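Peroxisomal acyl-coenzyme A oxidase 1 (Arabidopsis thaliana, PDB 1W07) catalyses the FAD-dependent desaturation of long- and medium-chain acyl-CoAs to 2-trans-enoyl-CoAs, passing the electrons to oxygen to give hydrogen peroxide, in peroxisomal fatty acid beta-oxidation. Local coordinates at residues Val187-Leu192 and Tyr199-Phe204; Gly203-Leu208 and Gln253-Leu258; Ala290-Ala295 and Tyr342-Val347; Ala387-Ile392 and Glu412-Tyr417. The protein carries 1 engineered substitution. One frame throughout, in Å; residues are numbered along the deposited sequence.

Contact 1 (Val187-Leu192 and Tyr199-Phe204); sequences VVYARL and YGIHGF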
loop_
_atom_site.group_PDB
_atom_site.type_symbol
_atom_site.label_atom_id
_atom_site.label_comp_id
_atom_site.label_asym_id
_atom_site.label_seq_id
_atom_site.Cartn_x
_atom_site.Cartn_y
_atom_site.Cartn_z
ATOM N N VAL B 187 11.666 -27.467 13.689
ATOM C CA VAL B 187 11.492 -27.275 15.113
ATOM C C VAL B 187 10.000 -26.980 15.272
ATOM O O VAL B 187 9.519 -25.926 14.837
ATOM C CB VAL B 187 12.317 -26.090 15.642
ATOM C CG1 VAL B 187 11.920 -25.788 17.084
ATOM C CG2 VAL B 187 13.793 -26.431 15.581
ATOM N N VAL B 188 9.265 -27.925 15.854
ATOM C CA VAL B 188 7.828 -27.749 16.054
ATOM C C VAL B 188 7.489 -27.291 17.475
ATOM O O VAL B 188 8.032 -27.810 18.450
ATOM C CB VAL B 188 7.057 -29.062 15.769
ATOM C CG1 VAL B 188 5.538 -28.850 15.996
ATOM C CG2 VAL B 188 7.366 -29.547 14.340
ATOM N N TYR B 189 6.600 -26.304 17.583
ATOM C CA TYR B 189 6.190 -25.795 18.884
ATOM C C TYR B 189 4.784 -26.290 19.222
ATOM O O TYR B 189 3.852 -26.168 18.427
ATOM C CB TYR B 189 6.271 -24.257 18.920
ATOM C CG TYR B 189 7.703 -23.760 18.908
ATOM C CD1 TYR B 189 8.401 -23.624 17.707
ATOM C CD2 TYR B 189 8.394 -23.522 20.101
ATOM C CE1 TYR B 189 9.751 -23.269 17.693
ATOM C CE2 TYR B 189 9.750 -23.176 20.095
ATOM C CZ TYR B 189 10.422 -23.054 18.889
ATOM O OH TYR B 189 11.769 -22.774 18.874
ATOM N N ALA B 190 4.656 -26.877 20.406
ATOM C CA ALA B 190 3.388 -27.429 20.858
ATOM C C ALA B 190 3.319 -27.397 22.371
ATOM O O ALA B 190 4.322 -27.167 23.049
ATOM C CB ALA B 190 3.242 -28.875 20.365
ATOM N N ARG B 191 2.123 -27.635 22.892
ATOM C CA ARG B 191 1.897 -27.654 24.328
ATOM C C ARG B 191 2.551 -28.909 24.892
ATOM O O ARG B 191 2.236 -30.026 24.473
ATOM C CB ARG B 191 0.394 -27.675 24.615
ATOM C CG ARG B 191 -0.409 -26.690 23.769
ATOM C CD ARG B 191 -1.785 -26.432 24.372
ATOM N NE ARG B 191 -1.677 -25.610 25.570
ATOM C CZ ARG B 191 -1.596 -24.283 25.566
ATOM N NH1 ARG B 191 -1.630 -23.608 24.422
ATOM N NH2 ARG B 191 -1.445 -23.629 26.712
ATOM N N LEU B 192 3.465 -28.729 25.835
ATOM C CA LEU B 192 4.151 -29.864 26.447
ATOM C C LEU B 192 3.204 -30.551 27.437
ATOM O O LEU B 192 2.786 -29.958 28.433
ATOM C CB LEU B 192 5.411 -29.380 27.169
ATOM C CG LEU B 192 6.523 -30.395 27.443
ATOM C CD1 LEU B 192 7.657 -29.698 28.173
ATOM C CD2 LEU B 192 6.000 -31.551 28.271
ATOM N N TYR B 199 2.243 -28.068 30.367
ATOM C CA TYR B 199 3.311 -27.184 30.829
ATOM C C TYR B 199 3.652 -26.030 29.888
ATOM O O TYR B 199 4.695 -25.389 30.029
ATOM C CB TYR B 199 4.582 -27.993 31.111
ATOM C CG TYR B 199 4.498 -28.841 32.357
ATOM C CD1 TYR B 199 3.954 -30.126 32.322
ATOM C CD2 TYR B 199 4.942 -28.349 33.582
ATOM C CE1 TYR B 199 3.859 -30.901 33.483
ATOM C CE2 TYR B 199 4.849 -29.110 34.745
ATOM C CZ TYR B 199 4.309 -30.382 34.688
ATOM O OH TYR B 199 4.225 -31.136 35.837
ATOM N N GLY B 200 2.781 -25.761 28.924
ATOM C CA GLY B 200 3.042 -24.665 28.010
ATOM C C GLY B 200 3.744 -25.023 26.713
ATOM O O GLY B 200 4.068 -26.183 26.448
ATOM N N ILE B 201 3.994 -23.997 25.910
ATOM C CA ILE B 201 4.628 -24.149 24.610
ATOM C C ILE B 201 6.125 -24.422 24.685
ATOM O O ILE B 201 6.869 -23.687 25.328
ATOM C CB ILE B 201 4.417 -22.875 23.751
ATOM C CG1 ILE B 201 2.934 -22.485 23.748
ATOM C CG2 ILE B 201 4.945 -23.108 22.344
ATOM C CD1 ILE B 201 2.017 -23.524 23.175
ATOM N N HIS B 202 6.554 -25.485 24.013
ATOM C CA HIS B 202 7.957 -25.876 23.958
ATOM C C HIS B 202 8.337 -26.242 22.529
ATOM O O HIS B 202 7.468 -26.476 21.689
ATOM C CB HIS B 202 8.221 -27.077 24.871
ATOM C CG HIS B 202 8.264 -26.737 26.328
ATOM N ND1 HIS B 202 7.130 -26.481 27.068
ATOM C CD2 HIS B 202 9.311 -26.557 27.169
ATOM C CE1 HIS B 202 7.476 -26.158 28.302
ATOM N NE2 HIS B 202 8.794 -26.195 28.389
ATOM N N GLY B 203 9.642 -26.296 22.272
ATOM C CA GLY B 203 10.138 -26.638 20.949
ATOM C C GLY B 203 10.581 -28.091 20.856
ATOM O O GLY B 203 11.266 -28.601 21.747
ATOM N N PHE B 204 10.194 -28.746 19.765
ATOM C CA PHE B 204 10.515 -30.146 19.523
ATOM C C PHE B 204 11.027 -30.342 18.091
ATOM O O PHE B 204 10.466 -29.793 17.145
ATOM C CB PHE B 204 9.260 -31.007 19.719
ATOM C CG PHE B 204 8.641 -30.887 21.086
ATOM C CD1 PHE B 204 8.883 -31.854 22.061
ATOM C CD2 PHE B 204 7.821 -29.802 21.406
ATOM C CE1 PHE B 204 8.319 -31.742 23.334
ATOM C CE2 PHE B 204 7.254 -29.682 22.674
ATOM C CZ PHE B 204 7.504 -30.658 23.642
#
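Tyr199 opens the pairing of Tyr199-Phe204 with Val187-Leu192: its N gives a nearly straight 2.8 Å hydrogen bond to Leu192 O, and its CB rests near Leu192 CB. Gly200 O, next along, is gripped from opposite faces of its carbonyl plane, by Leu192 N and, within its own strand, by His202 ND1 at 3.1 Å. Ile201 packs on the same face of the sheet as Tyr189 and Arg191; its CG2 lies at the edge of the Tyr189 ring, 3.8 Å from Tyr189 CB, and its CD1 reaches the Arg191 chain. His202 exchanges two backbone bonds with Ala190. With CG beside its backbone N (chi1 -76°), the imidazole turns one face to Leu192, whose CD1 sits over its centre, 3.4 Å from the ring centroid, in a CH-pi contact; NE2 bonds to Tyr267 OH. An alanine at this position would probably leave Leu192 CD1 without its ring platform and deprive Gly200 O and Tyr267 of their imidazole partners. Gly203 turns its CA over one face of the Tyr189 ring, 4.0 Å from the centroid; a CB there would press on Tyr189 CE2. Phe204 closes the register with a pair of bonds to Val188, and its CZ lies 3.9 Å from Leu192 CG, which comes in at the ring edge. This antiparallel hairpin belongs to the beta middle domain of the acyl-CoA dehydrogenase fold. Strand 185-194 also pairs in parallel with strands 133-136 and 152-156, while helix 98-113 covers Val187 and Tyr189, the latter beside the FAD-binding Tyr135.

Contact 2 (Gly203-Leu208 and Gln253-Leu258); sequences GFIVQL and QMLMRL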
loop_
_atom_site.group_PDB
_atom_site.type_symbol
_atom_site.label_atom_id
_atom_site.label_comp_id
_atom_site.label_asym_id
_atom_site.label_seq_id
_atom_site.Cartn_x
_atom_site.Cartn_y
_atom_site.Cartn_z
ATOM N N GLY B 203 9.642 -26.296 22.272
ATOM C CA GLY B 203 10.138 -26.638 20.949
ATOM C C GLY B 203 10.581 -28.091 20.856
ATOM O O GLY B 203 11.266 -28.601 21.747
ATOM N N PHE B 204 10.194 -28.746 19.765
ATOM C CA PHE B 204 10.515 -30.146 19.523
ATOM C C PHE B 204 11.027 -30.342 18.091
ATOM O O PHE B 204 10.466 -29.793 17.145
ATOM C CB PHE B 204 9.260 -31.007 19.719
ATOM C CG PHE B 204 8.641 -30.887 21.086
ATOM C CD1 PHE B 204 8.883 -31.854 22.061
ATOM C CD2 PHE B 204 7.821 -29.802 21.406
ATOM C CE1 PHE B 204 8.319 -31.742 23.334
ATOM C CE2 PHE B 204 7.254 -29.682 22.674
ATOM C CZ PHE B 204 7.504 -30.658 23.642
ATOM N N ILE B 205 12.092 -31.119 17.933
ATOM C CA ILE B 205 12.636 -31.394 16.603
ATOM C C ILE B 205 11.870 -32.568 16.019
ATOM O O ILE B 205 11.736 -33.606 16.660
ATOM C CB ILE B 205 14.138 -31.752 16.667
ATOM C CG1 ILE B 205 14.937 -30.533 17.131
ATOM C CG2 ILE B 205 14.633 -32.247 15.294
ATOM C CD1 ILE B 205 16.406 -30.804 17.346
ATOM N N VAL B 206 11.359 -32.388 14.804
ATOM C CA VAL B 206 10.595 -33.439 14.143
ATOM C C VAL B 206 11.023 -33.608 12.689
ATOM O O VAL B 206 11.168 -32.623 11.962
ATOM C CB VAL B 206 9.096 -33.115 14.151
ATOM C CG1 VAL B 206 8.311 -34.315 13.670
ATOM C CG2 VAL B 206 8.663 -32.684 15.551
ATOM N N GLN B 207 11.236 -34.852 12.267
ATOM C CA GLN B 207 11.623 -35.117 10.885
ATOM C C GLN B 207 10.337 -35.191 10.083
ATOM O O GLN B 207 9.405 -35.907 10.453
ATOM C CB GLN B 207 12.401 -36.433 10.770
ATOM C CG GLN B 207 12.670 -36.846 9.330
ATOM C CD GLN B 207 13.698 -37.961 9.201
ATOM O OE1 GLN B 207 14.018 -38.650 10.170
ATOM N NE2 GLN B 207 14.217 -38.142 7.994
ATOM N N LEU B 208 10.303 -34.445 8.985
ATOM C CA LEU B 208 9.138 -34.360 8.122
ATOM C C LEU B 208 9.231 -35.242 6.885
ATOM O O LEU B 208 8.248 -35.869 6.483
ATOM C CB LEU B 208 8.937 -32.897 7.693
ATOM C CG LEU B 208 8.928 -31.866 8.829
ATOM C CD1 LEU B 208 8.851 -30.444 8.253
ATOM C CD2 LEU B 208 7.753 -32.147 9.773
ATOM N N GLN B 253 14.447 -35.512 21.570
ATOM C CA GLN B 253 14.320 -34.569 20.466
ATOM C C GLN B 253 13.600 -33.292 20.912
ATOM O O GLN B 253 13.304 -32.398 20.113
ATOM C CB GLN B 253 13.619 -35.218 19.269
ATOM C CG GLN B 253 14.606 -35.695 18.198
ATOM C CD GLN B 253 13.943 -36.404 17.029
ATOM O OE1 GLN B 253 12.994 -35.898 16.436
ATOM N NE2 GLN B 253 14.445 -37.586 16.695
ATOM N N MET B 254 13.338 -33.214 22.211
ATOM C CA MET B 254 12.709 -32.040 22.792
ATOM C C MET B 254 13.843 -31.113 23.203
ATOM O O MET B 254 14.728 -31.522 23.953
ATOM C CB MET B 254 11.907 -32.406 24.041
ATOM C CG MET B 254 11.345 -31.191 24.783
ATOM S SD MET B 254 10.820 -31.527 26.491
ATOM C CE MET B 254 11.242 -30.015 27.283
ATOM N N LEU B 255 13.829 -29.878 22.709
ATOM C CA LEU B 255 14.875 -28.922 23.066
ATOM C C LEU B 255 14.821 -28.768 24.580
ATOM O O LEU B 255 13.855 -28.238 25.123
ATOM C CB LEU B 255 14.630 -27.580 22.367
ATOM C CG LEU B 255 14.627 -27.630 20.831
ATOM C CD1 LEU B 255 14.309 -26.261 20.247
ATOM C CD2 LEU B 255 15.982 -28.114 20.342
ATOM N N MET B 256 15.857 -29.242 25.266
ATOM C CA MET B 256 15.883 -29.177 26.719
ATOM C C MET B 256 17.033 -28.383 27.333
ATOM O O MET B 256 17.808 -28.919 28.116
ATOM C CB MET B 256 15.867 -30.599 27.298
ATOM C CG MET B 256 14.636 -31.420 26.904
ATOM S SD MET B 256 14.361 -32.895 27.920
ATOM C CE MET B 256 14.144 -34.156 26.703
ATOM N N ARG B 257 17.142 -27.107 26.978
ATOM C CA ARG B 257 18.192 -26.268 27.539
ATOM C C ARG B 257 17.677 -25.589 28.799
ATOM O O ARG B 257 18.415 -25.417 29.772
ATOM C CB ARG B 257 18.624 -25.184 26.560
ATOM C CG ARG B 257 19.693 -24.270 27.134
ATOM C CD ARG B 257 19.851 -22.998 26.313
ATOM N NE ARG B 257 20.820 -22.086 26.917
ATOM C CZ ARG B 257 21.030 -20.831 26.521
ATOM N NH1 ARG B 257 20.342 -20.316 25.506
ATOM N NH2 ARG B 257 21.921 -20.078 27.152
ATOM N N LEU B 258 16.407 -25.194 28.776
ATOM C CA LEU B 258 15.793 -24.519 29.914
ATOM C C LEU B 258 14.730 -25.363 30.592
ATOM O O LEU B 258 14.251 -25.012 31.666
ATOM C CB LEU B 258 15.158 -23.203 29.467
ATOM C CG LEU B 258 15.978 -22.305 28.544
ATOM C CD1 LEU B 258 15.349 -20.921 28.535
ATOM C CD2 LEU B 258 17.428 -22.237 29.017
HETATM O O HOH W 1 11.396 -27.438 24.322
#
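Phe204 and Met254 form the dense part of this contact. Met254 CG comes within 3.4 Å of Phe204 CE1, obliquely to the ring, and the sulfur follows as a Met-aromatic contact, SD lying 5.0 Å from the ring centroid. The first torsion of Met254 (chi1 174°) sets CG opposite the backbone N and carries the thioether obliquely past the phenyl ring. Two backbone hydrogen bonds brace this pair: Ile205 N gives a nearly straight one of 2.8 Å to Gln253 O, and Leu255 N gives a longer one of 3.0 Å to Gly203 O. Together they make a single beta bridge, Phe204 with Met254, by which the loop between strands 247-250 and 259-261 is tied to strand 197-207 of the beta domain without becoming a full strand of its sheet. Ile205 and Leu255 make a slacker apolar contact, their side chains crossing at about a right angle with CD1 of Ile205 4.0 Å from CD2 of Leu255. Leu255 also spreads its CB and CG against Gly203 O, where a CB on the glycine would be tight against Leu255 CD1. An alanine in place of Leu255 would probably open a gap beside Ile205 CD1 and take away the CG cover of the Gly203 carbonyl, leaving only CB against it. The looser end is at Gly203, where a single water donates to both Gly203 O, at 2.8 Å, and Leu255 O, at 2.7 Å; Gly203 O thus accepts from this water as well as from Leu255 N. On the other flank, Trp122 of helix 116-128 packs against both Ile205 and Gln253.

Contact 3 (Ala290-Ala295 and Tyr342-Val347); sequences ADASNA and YAFRFV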
loop_
_atom_site.group_PDB
_atom_site.type_symbol
_atom_site.label_atom_id
_atom_site.label_comp_id
_atom_site.label_asym_id
_atom_site.label_seq_id
_atom_site.Cartn_x
_atom_site.Cartn_y
_atom_site.Cartn_z
ATOM N N ALA B 290 16.974 -3.499 10.921
ATOM C CA ALA B 290 18.053 -3.259 9.972
ATOM C C ALA B 290 17.544 -3.464 8.552
ATOM O O ALA B 290 17.924 -2.736 7.631
ATOM C CB ALA B 290 19.228 -4.193 10.261
ATOM N N ASP B 291 16.664 -4.447 8.374
ATOM C CA ASP B 291 16.092 -4.746 7.062
ATOM C C ASP B 291 15.223 -3.594 6.563
ATOM O O ASP B 291 15.143 -3.343 5.360
ATOM C CB ASP B 291 15.252 -6.019 7.142
ATOM C CG ASP B 291 15.847 -7.148 6.357
ATOM O OD1 ASP B 291 16.043 -6.979 5.129
ATOM O OD2 ASP B 291 16.129 -8.209 6.961
ATOM N N ALA B 292 14.565 -2.901 7.491
ATOM C CA ALA B 292 13.719 -1.767 7.136
ATOM C C ALA B 292 14.493 -0.712 6.353
ATOM O O ALA B 292 14.019 -0.231 5.324
ATOM C CB ALA B 292 13.120 -1.141 8.397
ATOM N N SER B 293 15.682 -0.349 6.835
ATOM C CA SER B 293 16.475 0.661 6.137
ATOM C C SER B 293 16.871 0.145 4.760
ATOM O O SER B 293 16.887 0.905 3.790
ATOM C CB SER B 293 17.714 1.050 6.957
ATOM O OG SER B 293 18.614 -0.022 7.085
ATOM N N ASN B 294 17.173 -1.148 4.669
ATOM C CA ASN B 294 17.533 -1.746 3.384
ATOM C C ASN B 294 16.405 -1.550 2.373
ATOM O O ASN B 294 16.608 -0.958 1.319
ATOM C CB ASN B 294 17.809 -3.257 3.525
ATOM C CG ASN B 294 19.179 -3.562 4.101
ATOM O OD1 ASN B 294 20.193 -3.004 3.665
ATOM N ND2 ASN B 294 19.225 -4.473 5.063
ATOM N N ALA B 295 15.212 -2.047 2.705
ATOM C CA ALA B 295 14.066 -1.946 1.809
ATOM C C ALA B 295 13.662 -0.504 1.519
ATOM O O ALA B 295 13.394 -0.150 0.361
ATOM C CB ALA B 295 12.858 -2.738 2.375
ATOM N N TYR B 342 17.857 6.880 6.445
ATOM C CA TYR B 342 19.060 7.061 7.260
ATOM C C TYR B 342 18.724 6.955 8.754
ATOM O O TYR B 342 19.465 6.362 9.535
ATOM C CB TYR B 342 19.709 8.410 6.962
ATOM C CG TYR B 342 20.525 8.435 5.679
ATOM C CD1 TYR B 342 19.904 8.449 4.430
ATOM C CD2 TYR B 342 21.917 8.445 5.717
ATOM C CE1 TYR B 342 20.652 8.482 3.245
ATOM C CE2 TYR B 342 22.680 8.467 4.550
ATOM C CZ TYR B 342 22.043 8.488 3.314
ATOM O OH TYR B 342 22.784 8.522 2.156
ATOM N N ALA B 343 17.596 7.530 9.148
ATOM C CA ALA B 343 17.185 7.463 10.535
ATOM C C ALA B 343 17.064 6.004 11.006
ATOM O O ALA B 343 17.534 5.658 12.097
ATOM C CB ALA B 343 15.871 8.197 10.721
ATOM N N PHE B 344 16.448 5.149 10.189
ATOM C CA PHE B 344 16.267 3.736 10.540
ATOM C C PHE B 344 17.580 2.978 10.481
ATOM O O PHE B 344 17.791 2.017 11.217
ATOM C CB PHE B 344 15.237 3.066 9.627
ATOM C CG PHE B 344 13.852 3.653 9.726
ATOM C CD1 PHE B 344 13.503 4.519 10.765
ATOM C CD2 PHE B 344 12.887 3.307 8.787
ATOM C CE1 PHE B 344 12.207 5.028 10.860
ATOM C CE2 PHE B 344 11.601 3.800 8.871
ATOM C CZ PHE B 344 11.253 4.668 9.912
ATOM N N ARG B 345 18.476 3.405 9.601
ATOM C CA ARG B 345 19.800 2.786 9.503
ATOM C C ARG B 345 20.567 3.031 10.838
ATOM O O ARG B 345 21.116 2.104 11.444
ATOM C CB ARG B 345 20.553 3.442 8.338
ATOM C CG ARG B 345 21.834 2.758 7.923
ATOM C CD ARG B 345 21.511 1.409 7.337
ATOM N NE ARG B 345 22.640 0.855 6.612
ATOM C CZ ARG B 345 22.550 -0.199 5.810
ATOM N NH1 ARG B 345 21.377 -0.805 5.630
ATOM N NH2 ARG B 345 23.629 -0.652 5.191
ATOM N N PHE B 346 20.585 4.284 11.295
ATOM C CA PHE B 346 21.284 4.641 12.532
ATOM C C PHE B 346 20.629 4.008 13.772
ATOM O O PHE B 346 21.325 3.538 14.684
ATOM C CB PHE B 346 21.346 6.171 12.661
ATOM C CG PHE B 346 22.136 6.845 11.549
ATOM C CD1 PHE B 346 21.773 8.104 11.073
ATOM C CD2 PHE B 346 23.227 6.203 10.959
ATOM C CE1 PHE B 346 22.480 8.710 10.023
ATOM C CE2 PHE B 346 23.944 6.794 9.912
ATOM C CZ PHE B 346 23.564 8.055 9.440
ATOM N N VAL B 347 19.300 3.977 13.806
ATOM C CA VAL B 347 18.638 3.375 14.948
ATOM C C VAL B 347 18.931 1.876 14.916
ATOM O O VAL B 347 18.968 1.213 15.947
ATOM C CB VAL B 347 17.103 3.640 14.939
ATOM C CG1 VAL B 347 16.390 2.658 14.021
ATOM C CG2 VAL B 347 16.560 3.563 16.363
#
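Arg345 leaves its helix with CG anti to the backbone N (chi1 -169°) and then bends at chi2, a course that swings the guanidinium across to Ser293 and Asn294. Ser293 meets it with OG held between its own backbone N and carbonyl carbon. From there the hydroxyl gives its proton to Ala290 O, one turn back, at 2.9 Å, and takes a hydrogen bond from Arg345 NH1 at 3.2 Å. That bond is almost straight, with OG in the guanidinium plane. The same NH1 also donates to Asn294 OD1, again at 3.2 Å; here the oxygen is near the guanidinium plane but the donor stands above the amide carbonyl plane, the two flat groups being turned 86° apart. Arg345 CD passes close to Ser293 OG, and Ser293 CB sits against the backbone of Arg345, where the small serine lets the CA atoms of Ser293 and Arg345 approach to 5.2 Å. These are neighbouring antiparallel helices, 278-309 and 328-363, of the C-alpha1 domain, the helical bundle that the oxidases share with acyl-CoA dehydrogenases; the short segments run 154° apart with their axes 8.0 Å from each other. The other side of the contact is apolar and lighter: Ala292 CB lies obliquely to the Phe344 ring, 4.5 Å from its CD2, and Thr388 of helix 370-398 touches both residues. The guanidinium is gripped further by helix 18-26, where Trp25 accepts a bond from Arg345 NE through its carbonyl O and offers its ring for a cation-pi contact.

Contact 4 (Ala387-Ile392 and Glu412-Tyr417); sequences ATADGI and ELFAVY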
loop_
_atom_site.group_PDB
_atom_site.type_symbol
_atom_site.label_atom_id
_atom_site.label_comp_id
_atom_site.label_asym_id
_atom_site.label_seq_id
_atom_site.Cartn_x
_atom_site.Cartn_y
_atom_site.Cartn_z
ATOM N N ALA B 387 6.401 2.183 8.916
ATOM C CA ALA B 387 6.833 3.348 8.132
ATOM C C ALA B 387 7.439 2.944 6.797
ATOM O O ALA B 387 7.218 3.618 5.790
ATOM C CB ALA B 387 7.841 4.185 8.924
ATOM N N THR B 388 8.185 1.840 6.785
ATOM C CA THR B 388 8.850 1.372 5.564
ATOM C C THR B 388 7.864 0.857 4.529
ATOM O O THR B 388 7.960 1.211 3.348
ATOM C CB THR B 388 9.909 0.296 5.900
ATOM O OG1 THR B 388 10.905 0.888 6.743
ATOM C CG2 THR B 388 10.582 -0.256 4.622
ATOM N N ALA B 389 6.926 0.018 4.966
ATOM C CA ALA B 389 5.917 -0.539 4.073
ATOM C C ALA B 389 5.133 0.592 3.407
ATOM O O ALA B 389 4.971 0.617 2.187
ATOM C CB ALA B 389 4.970 -1.450 4.873
ATOM N N ASP B 390 4.648 1.539 4.203
ATOM C CA ASP B 390 3.904 2.648 3.623
ATOM C C ASP B 390 4.832 3.465 2.708
ATOM O O ASP B 390 4.420 3.895 1.634
ATOM C CB ASP B 390 3.337 3.560 4.714
ATOM C CG ASP B 390 2.262 2.887 5.558
ATOM O OD1 ASP B 390 1.632 1.890 5.112
ATOM O OD2 ASP B 390 2.036 3.391 6.674
ATOM N N GLY B 391 6.081 3.668 3.135
ATOM C CA GLY B 391 7.033 4.440 2.349
ATOM C C GLY B 391 7.330 3.857 0.978
ATOM O O GLY B 391 7.526 4.597 -0.004
ATOM N N ILE B 392 7.375 2.529 0.895
ATOM C CA ILE B 392 7.654 1.848 -0.361
ATOM C C ILE B 392 6.503 2.059 -1.331
ATOM O O ILE B 392 6.742 2.326 -2.507
ATOM C CB ILE B 392 7.847 0.329 -0.164
ATOM C CG1 ILE B 392 9.115 0.070 0.646
ATOM C CG2 ILE B 392 7.906 -0.384 -1.546
ATOM C CD1 ILE B 392 9.257 -1.372 1.077
ATOM N N GLU B 412 6.888 -5.246 -6.750
ATOM C CA GLU B 412 7.377 -6.436 -6.079
ATOM C C GLU B 412 8.021 -6.109 -4.725
ATOM O O GLU B 412 7.842 -6.848 -3.751
ATOM C CB GLU B 412 8.380 -7.187 -6.960
ATOM C CG GLU B 412 8.798 -8.524 -6.339
ATOM C CD GLU B 412 9.931 -9.200 -7.085
ATOM O OE1 GLU B 412 10.836 -8.490 -7.574
ATOM O OE2 GLU B 412 9.937 -10.443 -7.155
ATOM N N LEU B 413 8.764 -5.006 -4.646
ATOM C CA LEU B 413 9.419 -4.655 -3.398
ATOM C C LEU B 413 8.409 -4.475 -2.256
ATOM O O LEU B 413 8.639 -4.912 -1.126
ATOM C CB LEU B 413 10.252 -3.385 -3.588
ATOM C CG LEU B 413 11.039 -2.908 -2.353
ATOM C CD1 LEU B 413 12.038 -3.986 -1.924
ATOM C CD2 LEU B 413 11.751 -1.592 -2.671
ATOM N N PHE B 414 7.284 -3.840 -2.553
ATOM C CA PHE B 414 6.245 -3.627 -1.560
ATOM C C PHE B 414 5.658 -4.967 -1.124
ATOM O O PHE B 414 5.542 -5.268 0.077
ATOM C CB PHE B 414 5.128 -2.757 -2.145
ATOM C CG PHE B 414 3.978 -2.522 -1.190
ATOM C CD1 PHE B 414 4.140 -1.723 -0.062
ATOM C CD2 PHE B 414 2.744 -3.116 -1.409
ATOM C CE1 PHE B 414 3.100 -1.516 0.838
ATOM C CE2 PHE B 414 1.680 -2.916 -0.509
ATOM C CZ PHE B 414 1.859 -2.116 0.616
ATOM N N ALA B 415 5.284 -5.781 -2.099
ATOM C CA ALA B 415 4.695 -7.080 -1.801
ATOM C C ALA B 415 5.659 -7.967 -1.007
ATOM O O ALA B 415 5.258 -8.609 -0.037
ATOM C CB ALA B 415 4.284 -7.763 -3.108
ATOM N N VAL B 416 6.932 -7.995 -1.387
ATOM C CA VAL B 416 7.875 -8.844 -0.675
ATOM C C VAL B 416 8.183 -8.313 0.731
ATOM O O VAL B 416 8.473 -9.093 1.650
ATOM C CB VAL B 416 9.189 -9.015 -1.478
ATOM C CG1 VAL B 416 10.071 -7.774 -1.346
ATOM C CG2 VAL B 416 9.914 -10.268 -1.017
ATOM N N TYR B 417 8.092 -6.993 0.911
ATOM C CA TYR B 417 8.384 -6.386 2.210
ATOM C C TYR B 417 7.264 -6.429 3.270
ATOM O O TYR B 417 7.553 -6.657 4.453
ATOM C CB TYR B 417 8.809 -4.920 2.049
ATOM C CG TYR B 417 9.226 -4.316 3.374
ATOM C CD1 TYR B 417 10.481 -4.610 3.924
ATOM C CD2 TYR B 417 8.330 -3.565 4.144
ATOM C CE1 TYR B 417 10.824 -4.188 5.194
ATOM C CE2 TYR B 417 8.672 -3.138 5.434
ATOM C CZ TYR B 417 9.921 -3.456 5.947
ATOM O OH TYR B 417 10.297 -3.028 7.202
#
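Ile392, Tyr417 and Phe414 carry most of the buried surface between these two helices. Ile392 divides its branches: CG2 presses on the Phe414 backbone, 3.6 Å from Phe414 CA, and also meets Leu413, while CD1 reaches Tyr417 CB at 3.7 Å. Tyr417 has CG anti to its backbone N (chi1 -175°), which carries the ring across to helix 370-398. There Thr388 CG2 sits over one face, offset toward the rim, as a CH-pi contact 3.8 Å from the centroid, and Ala389 CB lies 4.0 Å from Tyr417 CD2. The contact pairs antiparallel helices, 370-398 and the short 410-417, of the C-alpha1 domain, with segment axes 9.4 Å apart and directions 159° from each other. No hydrogen bond crosses it; apolar packing does the joining. Phe414 turns its ring edge to the Ala389 carbonyl, with CE1 3.1 Å from Ala389 O. Thr388 OG1 is bonded back to Thr384 O within its own helix. Across the dimer, Lys397 and Glu393 of the second subunit pack on Ala389 and Phe414, and Tyr404 OH of that subunit bonds to Ala415 O.

In the fold
Contacts 1 and 2 form one continuous patch of the beta domain: they share Gly203 and Phe204 on strand 197-207, their centres are 8 Å apart, and Leu192 CD1 packs 3.7 Å from Met254 CE. Contacts 3 and 4 are likewise joined in the helical domain, centres 13 Å apart, through Ala292 and Ala295 against Thr388 and Tyr417; Ala295 CB lies 3.4 Å from Tyr417 CD1. The two pairs do not touch, nearest atoms being about 19 Å apart or more. FAD is approached from both: the Tyr189 side chain of contact 1 is about 7 Å from it, and that of Tyr417 in contact 4 about 10 Å from it and about 11 Å from the side chain of Glu424, the probable proton acceptor.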